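Local coordinates for protein ORF48 (Lactococcus phage TP901-1, PDB 3U6X) that is probably the baseplate upper protein of the phage, with an immunoglobulin-like domain that probably helps build the baseplate of the tail, at residues V[17-22]-V[43-48]. Numbering follows the deposited sequence.
Sequences KVTSYK and IYNVPV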
loop_
_atom_site.group_PDB
_atom_site.type_symbol
_atom_site.label_atom_id
_atom_site.label_comp_id
_atom_site.label_asym_id
_atom_site.label_seq_id
_atom_site.Cartn_x
_atom_site.Cartn_y
_atom_site.Cartn_z
ATOM N N LYS V 17 -15.070 -37.683 29.353
ATOM C CA LYS V 17 -15.308 -38.874 28.559
ATOM C C LYS V 17 -14.327 -39.951 29.004
ATOM O O LYS V 17 -13.114 -39.697 29.128
ATOM C CB LYS V 17 -15.209 -38.565 27.067
ATOM C CG LYS V 17 -16.491 -38.007 26.484
ATOM C CD LYS V 17 -16.192 -37.246 25.191
ATOM C CE LYS V 17 -17.443 -36.742 24.517
ATOM N NZ LYS V 17 -17.109 -35.883 23.353
ATOM N N VAL V 18 -14.879 -41.136 29.345
ATOM C CA VAL V 18 -14.106 -42.257 29.876
ATOM C C VAL V 18 -14.083 -43.389 28.868
ATOM O O VAL V 18 -15.123 -43.686 28.272
ATOM C CB VAL V 18 -14.611 -42.714 31.275
ATOM C CG1 VAL V 18 -13.722 -43.807 31.860
ATOM C CG2 VAL V 18 -14.690 -41.542 32.239
ATOM N N THR V 19 -12.883 -43.994 28.671
ATOM C CA THR V 19 -12.611 -45.125 27.784
ATOM C C THR V 19 -11.834 -46.244 28.515
ATOM O O THR V 19 -11.051 -45.984 29.437
ATOM C CB THR V 19 -11.940 -44.692 26.479
ATOM O OG1 THR V 19 -10.773 -43.915 26.748
ATOM C CG2 THR V 19 -12.867 -43.964 25.550
ATOM N N SER V 20 -12.061 -47.488 28.080
ATOM C CA SER V 20 -11.449 -48.700 28.620
ATOM C C SER V 20 -10.764 -49.450 27.488
ATOM O O SER V 20 -11.374 -49.690 26.440
ATOM C CB SER V 20 -12.518 -49.586 29.253
ATOM O OG SER V 20 -11.952 -50.738 29.850
ATOM N N TYR V 21 -9.496 -49.796 27.684
ATOM C CA TYR V 21 -8.699 -50.521 26.695
ATOM C C TYR V 21 -7.533 -51.276 27.342
ATOM O O TYR V 21 -7.068 -50.924 28.433
ATOM C CB TYR V 21 -8.208 -49.606 25.545
ATOM C CG TYR V 21 -7.551 -48.325 26.009
ATOM C CD1 TYR V 21 -8.304 -47.171 26.223
ATOM C CD2 TYR V 21 -6.181 -48.269 26.251
ATOM C CE1 TYR V 21 -7.718 -46.012 26.714
ATOM C CE2 TYR V 21 -5.579 -47.105 26.717
ATOM C CZ TYR V 21 -6.356 -45.982 26.961
ATOM O OH TYR V 21 -5.765 -44.831 27.413
ATOM N N LYS V 22 -7.076 -52.321 26.639
ATOM C CA LYS V 22 -6.028 -53.249 27.013
ATOM C C LYS V 22 -4.854 -53.150 26.015
ATOM O O LYS V 22 -5.055 -52.863 24.825
ATOM C CB LYS V 22 -6.637 -54.669 26.966
ATOM C CG LYS V 22 -5.830 -55.772 27.641
ATOM C CD LYS V 22 -6.553 -57.120 27.644
ATOM C CE LYS V 22 -7.509 -57.276 28.813
ATOM N NZ LYS V 22 -7.643 -58.699 29.244
ATOM N N ILE V 43 -11.292 -50.369 22.060
ATOM C CA ILE V 43 -11.539 -49.217 22.948
ATOM C C ILE V 43 -13.041 -49.191 23.230
ATOM O O ILE V 43 -13.851 -49.132 22.299
ATOM C CB ILE V 43 -11.038 -47.876 22.337
ATOM C CG1 ILE V 43 -9.524 -47.865 22.186
ATOM C CG2 ILE V 43 -11.548 -46.646 23.133
ATOM C CD1 ILE V 43 -9.045 -46.929 21.167
ATOM N N TYR V 44 -13.404 -49.262 24.520
ATOM C CA TYR V 44 -14.799 -49.261 24.956
ATOM C C TYR V 44 -15.189 -47.925 25.579
ATOM O O TYR V 44 -14.529 -47.442 26.498
ATOM C CB TYR V 44 -15.050 -50.408 25.936
ATOM C CG TYR V 44 -14.754 -51.780 25.358
ATOM C CD1 TYR V 44 -15.746 -52.517 24.720
ATOM C CD2 TYR V 44 -13.498 -52.364 25.501
ATOM C CE1 TYR V 44 -15.484 -53.780 24.200
ATOM C CE2 TYR V 44 -13.219 -53.616 24.965
ATOM C CZ TYR V 44 -14.216 -54.325 24.320
ATOM O OH TYR V 44 -13.955 -55.571 23.798
ATOM N N ASN V 45 -16.240 -47.300 25.042
ATOM C CA ASN V 45 -16.747 -46.042 25.588
ATOM C C ASN V 45 -17.496 -46.380 26.866
ATOM O O ASN V 45 -18.467 -47.145 26.823
ATOM C CB ASN V 45 -17.646 -45.304 24.585
ATOM C CG ASN V 45 -16.937 -44.511 23.497
ATOM O OD1 ASN V 45 -15.715 -44.564 23.291
ATOM N ND2 ASN V 45 -17.709 -43.749 22.761
ATOM N N VAL V 46 -16.966 -45.926 28.012
ATOM C CA VAL V 46 -17.537 -46.219 29.326
ATOM C C VAL V 46 -18.760 -45.292 29.578
ATOM O O VAL V 46 -18.626 -44.064 29.458
ATOM C CB VAL V 46 -16.462 -46.127 30.456
ATOM C CG1 VAL V 46 -17.046 -46.445 31.820
ATOM C CG2 VAL V 46 -15.289 -47.054 30.170
ATOM N N PRO V 47 -19.961 -45.844 29.883
ATOM C CA PRO V 47 -21.102 -44.956 30.192
ATOM C C PRO V 47 -20.851 -44.267 31.538
ATOM O O PRO V 47 -20.394 -44.910 32.498
ATOM C CB PRO V 47 -22.313 -45.895 30.234
ATOM C CG PRO V 47 -21.772 -47.248 30.377
ATOM C CD PRO V 47 -20.297 -47.267 30.097
ATOM N N VAL V 48 -21.053 -42.939 31.584
ATOM C CA VAL V 48 -20.801 -42.175 32.801
ATOM C C VAL V 48 -21.995 -41.350 33.240
ATOM O O VAL V 48 -22.828 -40.945 32.429
ATOM C CB VAL V 48 -19.478 -41.336 32.761
ATOM C CG1 VAL V 48 -18.264 -42.232 32.576
ATOM C CG2 VAL V 48 -19.512 -40.230 31.693
HETATM O O HOH W 1 -17.896 -41.621 28.674
#
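Ser-20 and Tyr-44 form an antiparallel hydrogen-bonded pair that joins strands 16-22 and 43-53; the axes of segments 17-22 and 43-46 come within 4.6 Å, at 147° between their directions. Ser-20 N donates to Tyr-44 O at 2.9 Å. Tyr-44 N returns a nearly straight bond to Ser-20 O at 2.8 Å. Both donors lie in the carbonyl plane of their acceptors. Further along, Val-46 N reaches Val-18 O, but from above the carbonyl plane. Next to this bond a water joins the two backbones, accepting from Val-18 N and donating to Val-46 O at 2.7 Å.

One face of the sheet carries Val-18, Ser-20, Tyr-44 and Val-46. CG1 of Val-18, anti to its backbone N (chi1 -175°), meets Val-46 CB at 3.9 Å. The other methyl, CG2, touches Val-48 CG1 at 3.7 Å. Val-46 CG2 lies against Ser-20 CB. The Tyr-44 ring turns its edge to Ser-20 O, with CD2 the nearest ring atom. On the other face, Thr-19 CG2 packs on Ile-43 CG2 at 3.8 Å and also meets Asn-45 OD1. Tyr-21 CB rests on Ile-43 CG1. The Tyr-21 hydroxyl bonds to the backbone of another protein's chain.

Strand 86-92 flanks 16-22 on its far edge, placing this pair inside the antiparallel sheet of the immunoglobulin-like domain. Ile-43 and Tyr-44 also pair with a strand of a second subunit. Backbone bonds thus set the register, valine methyls pack on one face and Thr-19 and Ile-43 methyls on the other, and one water links the two backbones.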